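Local coordinates for variable region-containing chitin-binding protein 3 (Branchiostoma floridae, PDB 1XT5), which probably binds and may cleave chitin as a whole molecule, this piece being its immunoglobulin V-type domain, built like the variable regions of antigen receptors, at residues Q2-V7 and T118-D123; C26-A31 and N88-T93; P36-W41 and A112-R117; R106-V111 and A124-L129. All coordinates share one frame; numbering follows the deposited sequence.

How the interactions relate
The four contacts lie in an immunoglobulin V-type sandwich; interactions 3 and 4 are within one sheet, while interaction 1 and the disulfide cross to the other. Interaction 4 pairs strands 105-112 and 122-132, and interaction 3 adds strand 38-44, where S40 N lies 2.9 Å from Q110 O. Interaction 2 sets strand 22-31 of the opposing sheet against the loop 88-93 and is joined to interaction 4 by the disulfide, C26 SG to C109 SG at 2.0 Å. Interaction 1 brings strand 4-8, which borders strand 22-31, against the start of strand 122-132; K125 NZ lies 2.8 Å from V7 O. Interactions 1 and 3, centres about 9 Å apart, share one sulfate, probably from the crystallisation liquor.

Interaction 1: Q2-V7 and T118-D123; sequences QSIMTV and TEFGLD. With SO4 (sulfate ion), chain B.
Q2 lays its side chain across the ring of F120. CB continues to CG, which sits over one face of the ring, 3.9 Å from its centroid, in a CH-pi contact. The bend there, chi2 58°, brings CD back to 3.5 Å from F120 CD1, with the amide plane 22° from that of the ring. Q2 OE1 also lies along the ring, 3.8 Å from F120 CD1. At the tip, NE2 reaches S3 O at 3.0 Å on a carbonyl lone pair and also donates to sulfate O4. Glutamine suits this place because its methylenes cover an aromatic while its amide still meets polar partners. S3 adds its N and OG to the sulfate. Further along, M5 N bonds almost straight to F120 O at 2.9 Å. V7 N meets D123 OD2 at 2.9 Å, a side-chain oxygen on the anti side of the carboxylate. K125 NZ adds a bond to V7 O. The V7 N-H and, less strongly, a long, weak ion pair with K125 would probably favour the charged carboxylate.

Interaction 2: C26-A31 and N88-T93; sequences CSYQLA and NLAAPT
P92 fits against C26 at the close-packed end of this contact, its CG 4.0 Å from C26 SG. That sulfur forms the disulfide to C109, the cross-sheet bridge characteristic of immunoglobulin domains, so the proline ring covers part of the buried cystine with carbon alone. Beside it T93 OG1 accepts from C26 N at 3.2 Å, a side-chain hydroxyl doing what a strand carbonyl would do. P92 is the centre of an inverse gamma turn, closed by T93 N to A91 O, and its own carbonyl receives W41 NE1. Its nitrogen has no hydrogen to give C26 O, so the two segments meet here without a backbone bond.

Toward Y28 the segments separate and water takes over. With CG set between backbone N and carbonyl carbon (chi1 74°), the tyrosine ring swings toward the turn formed by N88 to A91. Its edge meets P92 CD, 3.9 Å from CD2, and L89 O, 3.5 Å from CE2. Water 3, over the centre of one ring face, can donate to Y28 O and to A90 O. Water 1, accepting from Y28 N at 3.0 Å, can donate to A90 O, though both waters have more acceptors in reach than protons. Water 2 lies 2.8 Å from Y28 OH and gives a weak bond to L89 O. The contact is thus direct around the cystine and water-mediated around the tyrosine.

Interaction 3: P36-W41 and A112-R117; sequences PPVISW and AQWSIR. With SO4 (sulfate ion), chain B.
W114 brings its indole up against P36, P37 and V38. The carbonyl of P36 lies over one face of the ring, while P37 O sits at its edge in the plane and takes a weak bond from W114 NE1 at 3.1 Å. W114 CZ2 rests 3.9 Å from P36 CG, and W114 CD1 lies 4.0 Å from V38 CB. Tryptophan suits the place: broad enough to span three residues, it still offers one N-H. Behind this layer, V38 and A112 form an antiparallel hydrogen-bonded pair, with V38 N to A112 O at 2.8 Å and A112 N to V38 O at 3.0 Å. The small A112 leaves V38 CG1 close to the neighbouring backbone. Water 4 accepts from W114 N and donates to P36 O, bridging the segments where the strand pairing has ended.

Farther out, Q113 NE2, which also donates to D33 OD2, reaches sulfate O2 at 3.0 Å; R117 gives NE to O1 and, at 2.8 Å, NH2 to O2. This two-pronged grip holds the guanidinium edge-on to the anion. The loop after strand 105-112 is thus fixed by neutral bonds on its inner side, while its other side, with Q2 and S3 of the N-terminal segment, forms a site for the anion.

Interaction 4: R106-V111 and A124-L129; sequences RYWCQV and AKSVVL
Y107, S126 and A124 have the most surface covered in this pairing, and they lie on two faces of the hairpin formed by strands 105-112 and 122-132. On the outer face S126 stands between W108 and R106. Its CB lies over the centre of the six-membered ring of W108, 3.5 Å from the centroid and 9° off the normal, a close CH-pi contact. Its OG is placed between backbone N and carbonyl carbon (chi1 79°), and there it accepts from R106 NH1 at 2.8 Å, in the guanidinium plane. V128 CG2 covers one face of that guanidinium, 3.5 Å from NH1. Serine fits because its carbon is slim enough to lie under the indole and its hydroxyl still serves the arginine. A124, on the same face, is small enough for its CB to sit 3.9 Å from Q110 CB.

Y107 points the other way, into the sandwich. Its CE1 meets L129 CB at 3.7 Å, V127 O lies at the ring edge, and the hydroxyl reaches D103 O. Backbone bonds run both ways between Y107 and V127, and again between C109 and K125; C109 N to K125 O is 2.8 Å. C109 lies on the same inward face. One pairing thus serves two chemistries: inside, Y107 packs on L129, with K125 reaching V7 O at one end; outside, a guanidinium is covered on one face by V128 CG2 and held at its edge by the serine hydroxyl.

Interaction 1: Q2-V7 and T118-D123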
loop_
_atom_site.group_PDB
_atom_site.type_symbol
_atom_site.label_atom_id
_atom_site.label_comp_id
_atom_site.label_asym_id
_atom_site.label_seq_id
_atom_site.Cartn_x
_atom_site.Cartn_y
_atom_site.Cartn_z
ATOM N N GLN A 2 10.617 -19.727 -10.142
ATOM C CA GLN A 2 10.173 -19.219 -8.852
ATOM C C GLN A 2 9.530 -17.861 -8.982
ATOM O O GLN A 2 10.120 -16.908 -9.535
ATOM C CB GLN A 2 11.385 -19.108 -7.910
ATOM C CG GLN A 2 11.003 -18.599 -6.531
ATOM C CD GLN A 2 9.976 -19.455 -5.819
ATOM O OE1 GLN A 2 10.224 -20.625 -5.547
ATOM N NE2 GLN A 2 8.847 -18.867 -5.448
ATOM N N SER A 3 8.296 -17.686 -8.499
ATOM C CA SER A 3 7.673 -16.376 -8.433
ATOM C C SER A 3 8.431 -15.527 -7.403
ATOM O O SER A 3 8.699 -16.044 -6.314
ATOM C CB SER A 3 6.260 -16.528 -7.893
ATOM O OG SER A 3 5.411 -17.401 -8.642
ATOM N N ILE A 4 8.779 -14.283 -7.766
ATOM C CA ILE A 4 9.492 -13.418 -6.810
ATOM C C ILE A 4 8.913 -12.019 -6.844
ATOM O O ILE A 4 8.904 -11.340 -7.856
ATOM C CB ILE A 4 11.017 -13.380 -7.069
ATOM C CG1 ILE A 4 11.609 -14.802 -7.067
ATOM C CG2 ILE A 4 11.679 -12.465 -6.064
ATOM C CD1 ILE A 4 13.075 -14.870 -7.377
ATOM N N MET A 5 8.441 -11.572 -5.694
ATOM C CA MET A 5 7.930 -10.219 -5.503
ATOM C C MET A 5 8.992 -9.224 -5.166
ATOM O O MET A 5 9.818 -9.474 -4.290
ATOM C CB MET A 5 6.909 -10.260 -4.364
ATOM C CG MET A 5 6.158 -8.929 -4.195
ATOM S SD MET A 5 5.018 -8.566 -5.508
ATOM C CE MET A 5 3.716 -9.757 -5.126
ATOM N N THR A 6 8.964 -8.035 -5.771
ATOM C CA THR A 6 9.857 -6.961 -5.351
ATOM C C THR A 6 9.075 -5.656 -5.322
ATOM O O THR A 6 8.561 -5.226 -6.382
ATOM C CB THR A 6 11.069 -6.815 -6.268
ATOM O OG1 THR A 6 11.844 -8.012 -6.256
ATOM C CG2 THR A 6 11.983 -5.669 -5.791
ATOM N N VAL A 7 9.002 -5.040 -4.171
ATOM C CA VAL A 7 8.404 -3.712 -3.996
ATOM C C VAL A 7 9.506 -2.686 -4.075
ATOM O O VAL A 7 10.617 -2.895 -3.630
ATOM C CB VAL A 7 7.656 -3.670 -2.636
ATOM C CG1 VAL A 7 7.315 -2.238 -2.202
ATOM C CG2 VAL A 7 6.397 -4.509 -2.681
ATOM N N THR A 118 5.766 -19.335 -0.549
ATOM C CA THR A 118 7.135 -19.256 -0.140
ATOM C C THR A 118 7.450 -17.826 0.295
ATOM O O THR A 118 6.704 -16.902 0.010
ATOM C CB THR A 118 8.157 -19.583 -1.257
ATOM O OG1 THR A 118 8.214 -18.435 -2.157
ATOM C CG2 THR A 118 7.844 -20.882 -2.013
ATOM N N GLU A 119 8.606 -17.641 0.918
ATOM C CA GLU A 119 9.015 -16.294 1.325
ATOM C C GLU A 119 9.258 -15.372 0.145
ATOM O O GLU A 119 9.314 -14.142 0.306
ATOM C CB GLU A 119 10.084 -16.336 2.418
ATOM C CG GLU A 119 11.316 -16.902 1.687
ATOM C CD GLU A 119 12.235 -17.544 2.695
ATOM O OE1 GLU A 119 11.874 -18.584 3.311
ATOM O OE2 GLU A 119 13.358 -17.053 2.954
ATOM N N PHE A 120 9.424 -15.933 -1.043
ATOM C CA PHE A 120 9.589 -15.151 -2.244
ATOM C C PHE A 120 8.329 -14.393 -2.643
ATOM O O PHE A 120 8.418 -13.426 -3.412
ATOM C CB PHE A 120 10.018 -16.006 -3.429
ATOM C CG PHE A 120 11.347 -16.735 -3.258
ATOM C CD1 PHE A 120 11.370 -18.092 -2.948
ATOM C CD2 PHE A 120 12.539 -16.063 -3.414
ATOM C CE1 PHE A 120 12.565 -18.770 -2.856
ATOM C CE2 PHE A 120 13.715 -16.763 -3.343
ATOM C CZ PHE A 120 13.763 -18.100 -3.050
ATOM N N GLY A 121 7.162 -14.785 -2.131
ATOM C CA GLY A 121 5.898 -14.265 -2.613
ATOM C C GLY A 121 5.382 -13.023 -1.977
ATOM O O GLY A 121 4.274 -12.599 -2.315
ATOM N N LEU A 122 6.115 -12.379 -1.048
ATOM C CA LEU A 122 5.729 -11.150 -0.406
ATOM C C LEU A 122 6.909 -10.186 -0.404
ATOM O O LEU A 122 8.042 -10.635 -0.240
ATOM C CB LEU A 122 5.271 -11.372 1.083
ATOM C CG LEU A 122 4.789 -10.162 1.879
ATOM C CD1 LEU A 122 3.779 -10.608 2.891
ATOM C CD2 LEU A 122 5.907 -9.418 2.632
ATOM N N ASP A 123 6.643 -8.882 -0.536
ATOM C CA ASP A 123 7.656 -7.893 -0.188
ATOM C C ASP A 123 6.951 -6.699 0.413
ATOM O O ASP A 123 5.736 -6.525 0.228
ATOM C CB ASP A 123 8.538 -7.520 -1.388
ATOM C CG ASP A 123 9.810 -6.789 -1.029
ATOM O OD1 ASP A 123 10.245 -6.869 0.160
ATOM O OD2 ASP A 123 10.392 -6.145 -1.913
HETATM S S SO4 B . 5.604 -20.244 -6.598
HETATM O O1 SO4 B . 4.821 -21.550 -6.759
HETATM O O2 SO4 B . 4.648 -19.130 -6.679
HETATM O O3 SO4 B . 6.627 -20.112 -7.546
HETATM O O4 SO4 B . 6.186 -20.276 -5.261
#

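Interaction 2: C26-A31 and N88-T93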
loop_
_atom_site.group_PDB
_atom_site.type_symbol
_atom_site.label_atom_id
_atom_site.label_comp_id
_atom_site.label_asym_id
_atom_site.label_seq_id
_atom_site.Cartn_x
_atom_site.Cartn_y
_atom_site.Cartn_z
ATOM N N CYS A 26 4.401 3.860 -4.380
ATOM C CA CYS A 26 4.782 2.476 -4.279
ATOM C C CYS A 26 4.652 1.815 -5.655
ATOM O O CYS A 26 3.693 2.103 -6.367
ATOM C CB CYS A 26 3.889 1.753 -3.285
ATOM S SG CYS A 26 4.390 0.010 -3.050
ATOM N N SER A 27 5.610 0.963 -5.984
ATOM C CA SER A 27 5.562 0.184 -7.195
ATOM C C SER A 27 5.939 -1.277 -6.854
ATOM O O SER A 27 6.501 -1.551 -5.802
ATOM C CB SER A 27 6.504 0.686 -8.279
ATOM O OG SER A 27 7.872 0.483 -7.910
ATOM N N TYR A 28 5.658 -2.207 -7.765
ATOM C CA TYR A 28 6.141 -3.565 -7.561
ATOM C C TYR A 28 6.322 -4.238 -8.913
ATOM O O TYR A 28 5.688 -3.868 -9.922
ATOM C CB TYR A 28 5.206 -4.403 -6.636
ATOM C CG TYR A 28 3.928 -4.824 -7.321
ATOM C CD1 TYR A 28 3.843 -6.033 -8.002
ATOM C CD2 TYR A 28 2.789 -4.024 -7.320
ATOM C CE1 TYR A 28 2.724 -6.435 -8.637
ATOM C CE2 TYR A 28 1.630 -4.431 -7.991
ATOM C CZ TYR A 28 1.604 -5.636 -8.641
ATOM O OH TYR A 28 0.477 -6.016 -9.328
ATOM N N GLN A 29 7.112 -5.321 -8.859
ATOM C CA GLN A 29 7.264 -6.265 -9.927
ATOM C C GLN A 29 7.118 -7.663 -9.347
ATOM O O GLN A 29 7.656 -7.939 -8.308
ATOM C CB GLN A 29 8.582 -6.149 -10.643
ATOM C CG GLN A 29 8.592 -4.868 -11.484
ATOM C CD GLN A 29 7.684 -4.942 -12.698
ATOM O OE1 GLN A 29 6.852 -4.053 -12.914
ATOM N NE2 GLN A 29 7.756 -5.982 -13.555
ATOM N N LEU A 30 6.376 -8.503 -10.050
ATOM C CA LEU A 30 6.196 -9.896 -9.643
ATOM C C LEU A 30 6.692 -10.749 -10.742
ATOM O O LEU A 30 5.980 -10.874 -11.752
ATOM C CB LEU A 30 4.737 -10.163 -9.250
ATOM C CG LEU A 30 4.403 -11.596 -8.914
ATOM C CD1 LEU A 30 5.332 -12.152 -7.821
ATOM C CD2 LEU A 30 2.971 -11.742 -8.481
ATOM N N ALA A 31 7.862 -11.309 -10.577
ATOM C CA ALA A 31 8.465 -12.136 -11.605
ATOM C C ALA A 31 7.793 -13.507 -11.607
ATOM O O ALA A 31 7.578 -14.099 -10.532
ATOM C CB ALA A 31 9.925 -12.335 -11.347
ATOM N N ASN A 88 -4.517 2.831 -8.574
ATOM C CA ASN A 88 -4.022 1.829 -9.526
ATOM C C ASN A 88 -3.363 0.714 -8.740
ATOM O O ASN A 88 -2.255 0.873 -8.237
ATOM C CB ASN A 88 -3.010 2.479 -10.476
ATOM C CG ASN A 88 -2.505 1.521 -11.526
ATOM O OD1 ASN A 88 -2.637 0.377 -11.502
ATOM N ND2 ASN A 88 -1.717 2.046 -12.478
ATOM N N LEU A 89 -4.048 -0.447 -8.617
ATOM C CA LEU A 89 -3.472 -1.500 -7.808
ATOM C C LEU A 89 -2.203 -2.064 -8.368
ATOM O O LEU A 89 -1.391 -2.643 -7.619
ATOM C CB LEU A 89 -4.517 -2.609 -7.590
ATOM C CG LEU A 89 -5.679 -2.264 -6.685
ATOM C CD1 LEU A 89 -6.774 -3.295 -6.798
ATOM C CD2 LEU A 89 -5.253 -2.110 -5.239
ATOM N N ALA A 90 -1.965 -1.932 -9.662
ATOM C CA ALA A 90 -0.726 -2.378 -10.288
ATOM C C ALA A 90 0.423 -1.421 -10.002
ATOM O O ALA A 90 1.591 -1.818 -10.262
ATOM C CB ALA A 90 -0.882 -2.514 -11.805
ATOM N N ALA A 91 0.182 -0.247 -9.482
ATOM C CA ALA A 91 1.197 0.786 -9.182
ATOM C C ALA A 91 0.677 1.494 -7.930
ATOM O O ALA A 91 0.155 2.609 -7.983
ATOM C CB ALA A 91 1.359 1.736 -10.355
ATOM N N PRO A 92 0.681 0.788 -6.781
ATOM C CA PRO A 92 -0.231 1.070 -5.679
ATOM C C PRO A 92 0.150 2.197 -4.737
ATOM O O PRO A 92 -0.046 2.109 -3.505
ATOM C CB PRO A 92 -0.298 -0.288 -4.961
ATOM C CG PRO A 92 1.092 -0.854 -5.165
ATOM C CD PRO A 92 1.398 -0.493 -6.591
ATOM N N THR A 93 0.533 3.343 -5.276
ATOM C CA THR A 93 0.645 4.566 -4.517
ATOM C C THR A 93 -0.620 4.838 -3.739
ATOM O O THR A 93 -1.735 4.752 -4.279
ATOM C CB THR A 93 0.914 5.713 -5.498
ATOM O OG1 THR A 93 2.160 5.437 -6.097
ATOM C CG2 THR A 93 0.842 7.088 -4.866
HETATM O O HOH W 1 4.210 -0.904 -10.057
HETATM O O HOH W 2 -2.032 -5.446 -8.284
HETATM O O HOH W 3 3.166 -3.886 -11.201
#

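Interaction 3: P36-W41 and A112-R117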
loop_
_atom_site.group_PDB
_atom_site.type_symbol
_atom_site.label_atom_id
_atom_site.label_comp_id
_atom_site.label_asym_id
_atom_site.label_seq_id
_atom_site.Cartn_x
_atom_site.Cartn_y
_atom_site.Cartn_z
ATOM N N PRO A 36 -3.142 -11.949 -10.157
ATOM C CA PRO A 36 -3.122 -10.657 -9.400
ATOM C C PRO A 36 -2.748 -10.866 -7.949
ATOM O O PRO A 36 -3.162 -11.831 -7.336
ATOM C CB PRO A 36 -4.566 -10.179 -9.532
ATOM C CG PRO A 36 -5.347 -11.411 -9.864
ATOM C CD PRO A 36 -4.466 -12.332 -10.633
ATOM N N PRO A 37 -1.898 -10.009 -7.388
ATOM C CA PRO A 37 -1.530 -10.052 -5.974
ATOM C C PRO A 37 -2.531 -9.322 -5.128
ATOM O O PRO A 37 -3.610 -8.953 -5.578
ATOM C CB PRO A 37 -0.115 -9.448 -6.011
ATOM C CG PRO A 37 -0.275 -8.380 -7.042
ATOM C CD PRO A 37 -1.124 -8.982 -8.126
ATOM N N VAL A 38 -2.187 -9.135 -3.868
ATOM C CA VAL A 38 -2.967 -8.375 -2.919
ATOM C C VAL A 38 -2.099 -7.310 -2.275
ATOM O O VAL A 38 -0.963 -7.584 -1.855
ATOM C CB VAL A 38 -3.677 -9.290 -1.919
ATOM C CG1 VAL A 38 -2.786 -10.276 -1.228
ATOM C CG2 VAL A 38 -4.442 -8.424 -0.915
ATOM N N ILE A 39 -2.641 -6.093 -2.286
ATOM C CA ILE A 39 -1.947 -4.905 -1.801
ATOM C C ILE A 39 -2.466 -4.563 -0.443
ATOM O O ILE A 39 -3.694 -4.476 -0.243
ATOM C CB ILE A 39 -2.237 -3.698 -2.762
ATOM C CG1 ILE A 39 -1.586 -3.874 -4.124
ATOM C CG2 ILE A 39 -1.882 -2.360 -2.137
ATOM C CD1 ILE A 39 -1.809 -5.084 -4.976
ATOM N N SER A 40 -1.572 -4.322 0.509
ATOM C CA SER A 40 -1.920 -3.830 1.819
ATOM C C SER A 40 -1.057 -2.618 2.157
ATOM O O SER A 40 0.150 -2.644 1.948
ATOM C CB SER A 40 -1.664 -4.898 2.888
ATOM O OG SER A 40 -2.356 -6.088 2.628
ATOM N N TRP A 41 -1.682 -1.569 2.653
ATOM C CA TRP A 41 -0.966 -0.460 3.304
ATOM C C TRP A 41 -1.257 -0.595 4.777
ATOM O O TRP A 41 -2.417 -0.702 5.208
ATOM C CB TRP A 41 -1.422 0.874 2.761
ATOM C CG TRP A 41 -0.838 1.268 1.456
ATOM C CD1 TRP A 41 -1.340 1.072 0.200
ATOM C CD2 TRP A 41 0.443 1.944 1.276
ATOM N NE1 TRP A 41 -0.472 1.572 -0.737
ATOM C CE2 TRP A 41 0.596 2.129 -0.111
ATOM C CE3 TRP A 41 1.412 2.423 2.167
ATOM C CZ2 TRP A 41 1.719 2.794 -0.629
ATOM C CZ3 TRP A 41 2.512 3.069 1.650
ATOM C CH2 TRP A 41 2.662 3.269 0.266
ATOM N N ALA A 112 1.693 -8.966 -2.049
ATOM C CA ALA A 112 1.889 -10.383 -1.801
ATOM C C ALA A 112 1.035 -11.206 -2.757
ATOM O O ALA A 112 -0.070 -10.803 -3.126
ATOM C CB ALA A 112 1.471 -10.755 -0.373
ATOM N N GLN A 113 1.534 -12.381 -3.090
ATOM C CA GLN A 113 0.684 -13.382 -3.681
ATOM C C GLN A 113 -0.543 -13.633 -2.801
ATOM O O GLN A 113 -0.437 -13.535 -1.578
ATOM C CB GLN A 113 1.406 -14.693 -3.833
ATOM C CG GLN A 113 2.598 -14.620 -4.743
ATOM C CD GLN A 113 3.311 -15.963 -4.784
ATOM O OE1 GLN A 113 3.735 -16.477 -3.754
ATOM N NE2 GLN A 113 3.411 -16.538 -5.964
ATOM N N TRP A 114 -1.659 -13.996 -3.383
ATOM C CA TRP A 114 -2.852 -14.304 -2.592
ATOM C C TRP A 114 -2.599 -15.441 -1.598
ATOM O O TRP A 114 -3.168 -15.430 -0.510
ATOM C CB TRP A 114 -4.017 -14.730 -3.462
ATOM C CG TRP A 114 -4.648 -13.641 -4.253
ATOM C CD1 TRP A 114 -4.312 -12.341 -4.350
ATOM C CD2 TRP A 114 -5.798 -13.780 -5.107
ATOM N NE1 TRP A 114 -5.138 -11.652 -5.161
ATOM C CE2 TRP A 114 -6.084 -12.532 -5.668
ATOM C CE3 TRP A 114 -6.617 -14.863 -5.435
ATOM C CZ2 TRP A 114 -7.136 -12.297 -6.556
ATOM C CZ3 TRP A 114 -7.655 -14.652 -6.303
ATOM C CH2 TRP A 114 -7.910 -13.413 -6.847
ATOM N N SER A 115 -1.866 -16.434 -2.039
ATOM C CA SER A 115 -1.392 -17.508 -1.162
ATOM C C SER A 115 0.133 -17.441 -1.189
ATOM O O SER A 115 0.776 -17.662 -2.234
ATOM C CB SER A 115 -1.921 -18.834 -1.620
ATOM O OG SER A 115 -1.391 -19.876 -0.784
ATOM N N ILE A 116 0.698 -17.094 -0.047
ATOM C CA ILE A 116 2.156 -16.869 0.036
ATOM C C ILE A 116 2.835 -18.209 0.193
ATOM O O ILE A 116 3.065 -18.684 1.294
ATOM C CB ILE A 116 2.507 -15.888 1.156
ATOM C CG1 ILE A 116 1.749 -14.591 1.035
ATOM C CG2 ILE A 116 4.013 -15.656 1.239
ATOM C CD1 ILE A 116 1.789 -13.697 2.242
ATOM N N ARG A 117 3.106 -18.862 -0.942
ATOM C CA ARG A 117 3.605 -20.231 -0.912
ATOM C C ARG A 117 4.970 -20.366 -0.332
ATOM O O ARG A 117 5.364 -21.391 0.259
ATOM C CB ARG A 117 3.593 -20.862 -2.335
ATOM C CG ARG A 117 2.175 -21.219 -2.769
ATOM C CD ARG A 117 2.103 -21.958 -4.075
ATOM N NE ARG A 117 2.397 -21.079 -5.207
ATOM C CZ ARG A 117 1.497 -20.369 -5.885
ATOM N NH1 ARG A 117 0.202 -20.381 -5.574
ATOM N NH2 ARG A 117 1.906 -19.606 -6.905
HETATM S S SO4 B . 5.604 -20.244 -6.598
HETATM O O1 SO4 B . 4.821 -21.550 -6.759
HETATM O O2 SO4 B . 4.648 -19.130 -6.679
HETATM O O3 SO4 B . 6.627 -20.112 -7.546
HETATM O O4 SO4 B . 6.186 -20.276 -5.261
HETATM O O HOH W 4 -1.933 -14.041 -6.203
#

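Interaction 4: R106-V111 and A124-L129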
loop_
_atom_site.group_PDB
_atom_site.type_symbol
_atom_site.label_atom_id
_atom_site.label_comp_id
_atom_site.label_asym_id
_atom_site.label_seq_id
_atom_site.Cartn_x
_atom_site.Cartn_y
_atom_site.Cartn_z
ATOM N N ARG A 106 4.754 5.637 10.019
ATOM C CA ARG A 106 5.403 4.769 9.060
ATOM C C ARG A 106 4.372 3.907 8.341
ATOM O O ARG A 106 3.619 3.170 8.998
ATOM C CB ARG A 106 6.438 3.898 9.744
ATOM C CG ARG A 106 7.287 3.070 8.774
ATOM C CD ARG A 106 8.485 2.443 9.436
ATOM N NE ARG A 106 9.387 3.432 10.021
ATOM C CZ ARG A 106 10.362 4.053 9.423
ATOM N NH1 ARG A 106 10.591 3.874 8.130
ATOM N NH2 ARG A 106 11.132 4.898 10.079
ATOM N N TYR A 107 4.321 3.988 7.029
ATOM C CA TYR A 107 3.346 3.327 6.207
ATOM C C TYR A 107 4.043 2.297 5.335
ATOM O O TYR A 107 4.901 2.624 4.520
ATOM C CB TYR A 107 2.610 4.356 5.331
ATOM C CG TYR A 107 1.705 5.258 6.106
ATOM C CD1 TYR A 107 2.169 6.330 6.827
ATOM C CD2 TYR A 107 0.325 5.030 6.153
ATOM C CE1 TYR A 107 1.340 7.140 7.566
ATOM C CE2 TYR A 107 -0.543 5.822 6.861
ATOM C CZ TYR A 107 -0.016 6.914 7.573
ATOM O OH TYR A 107 -0.875 7.697 8.279
ATOM N N TRP A 108 3.659 1.041 5.493
ATOM C CA TRP A 108 4.226 -0.061 4.737
ATOM C C TRP A 108 3.348 -0.356 3.535
ATOM O O TRP A 108 2.160 -0.620 3.681
ATOM C CB TRP A 108 4.292 -1.317 5.628
ATOM C CG TRP A 108 5.273 -1.139 6.734
ATOM C CD1 TRP A 108 5.030 -0.567 7.966
ATOM C CD2 TRP A 108 6.653 -1.486 6.708
ATOM N NE1 TRP A 108 6.179 -0.537 8.699
ATOM C CE2 TRP A 108 7.187 -1.088 7.971
ATOM C CE3 TRP A 108 7.491 -2.051 5.800
ATOM C CZ2 TRP A 108 8.521 -1.282 8.280
ATOM C CZ3 TRP A 108 8.810 -2.246 6.101
ATOM C CH2 TRP A 108 9.328 -1.860 7.351
ATOM N N CYS A 109 3.990 -0.349 2.351
ATOM C CA CYS A 109 3.386 -0.845 1.122
ATOM C C CYS A 109 3.815 -2.312 1.004
ATOM O O CYS A 109 4.983 -2.592 0.794
ATOM C CB CYS A 109 3.891 -0.035 -0.051
ATOM S SG CYS A 109 3.111 -0.612 -1.586
ATOM N N GLN A 110 2.865 -3.201 1.185
ATOM C CA GLN A 110 3.080 -4.635 1.135
ATOM C C GLN A 110 2.326 -5.173 -0.076
ATOM O O GLN A 110 1.139 -4.902 -0.252
ATOM C CB GLN A 110 2.584 -5.293 2.411
ATOM C CG GLN A 110 2.750 -6.805 2.396
ATOM C CD GLN A 110 2.271 -7.367 3.693
ATOM O OE1 GLN A 110 2.964 -7.328 4.694
ATOM N NE2 GLN A 110 1.039 -7.803 3.724
ATOM N N VAL A 111 3.000 -5.980 -0.888
ATOM C CA VAL A 111 2.375 -6.619 -2.030
ATOM C C VAL A 111 2.707 -8.116 -1.925
ATOM O O VAL A 111 3.873 -8.491 -1.709
ATOM C CB VAL A 111 2.819 -6.020 -3.364
ATOM C CG1 VAL A 111 2.007 -6.620 -4.520
ATOM C CG2 VAL A 111 2.700 -4.510 -3.380
ATOM N N ALA A 124 7.691 -5.856 1.100
ATOM C CA ALA A 124 7.138 -4.640 1.694
ATOM C C ALA A 124 8.260 -3.648 1.907
ATOM O O ALA A 124 9.370 -4.034 2.268
ATOM C CB ALA A 124 6.467 -4.948 3.047
ATOM N N LYS A 125 7.942 -2.365 1.731
ATOM C CA LYS A 125 8.835 -1.268 2.052
ATOM C C LYS A 125 8.018 -0.179 2.717
ATOM O O LYS A 125 6.808 -0.067 2.473
ATOM C CB LYS A 125 9.550 -0.703 0.833
ATOM C CG LYS A 125 10.584 -1.640 0.260
ATOM C CD LYS A 125 11.285 -1.099 -0.951
ATOM C CE LYS A 125 12.573 -1.834 -1.310
ATOM N NZ LYS A 125 12.358 -3.273 -1.489
ATOM N N SER A 126 8.685 0.656 3.521
ATOM C CA SER A 126 7.973 1.697 4.255
ATOM C C SER A 126 8.297 3.086 3.735
ATOM O O SER A 126 9.392 3.392 3.269
ATOM C CB SER A 126 8.238 1.624 5.757
ATOM O OG SER A 126 9.491 2.178 6.126
ATOM N N VAL A 127 7.288 3.952 3.894
ATOM C CA VAL A 127 7.372 5.371 3.588
ATOM C C VAL A 127 6.937 6.120 4.866
ATOM O O VAL A 127 5.852 5.873 5.366
ATOM C CB VAL A 127 6.447 5.753 2.423
ATOM C CG1 VAL A 127 6.652 7.204 2.052
ATOM C CG2 VAL A 127 6.709 4.867 1.207
ATOM N N VAL A 128 7.811 6.969 5.360
ATOM C CA VAL A 128 7.445 7.806 6.492
ATOM C C VAL A 128 6.627 8.974 6.059
ATOM O O VAL A 128 6.948 9.622 5.036
ATOM C CB VAL A 128 8.768 8.281 7.199
ATOM C CG1 VAL A 128 8.490 9.398 8.186
ATOM C CG2 VAL A 128 9.413 7.129 7.908
ATOM N N LEU A 129 5.599 9.271 6.806
ATOM C CA LEU A 129 4.797 10.474 6.633
ATOM C C LEU A 129 5.120 11.442 7.808
ATOM O O LEU A 129 4.887 11.091 8.947
ATOM C CB LEU A 129 3.328 10.158 6.649
ATOM C CG LEU A 129 2.393 11.389 6.526
ATOM C CD1 LEU A 129 2.697 12.181 5.274
ATOM C CD2 LEU A 129 0.952 10.900 6.623
#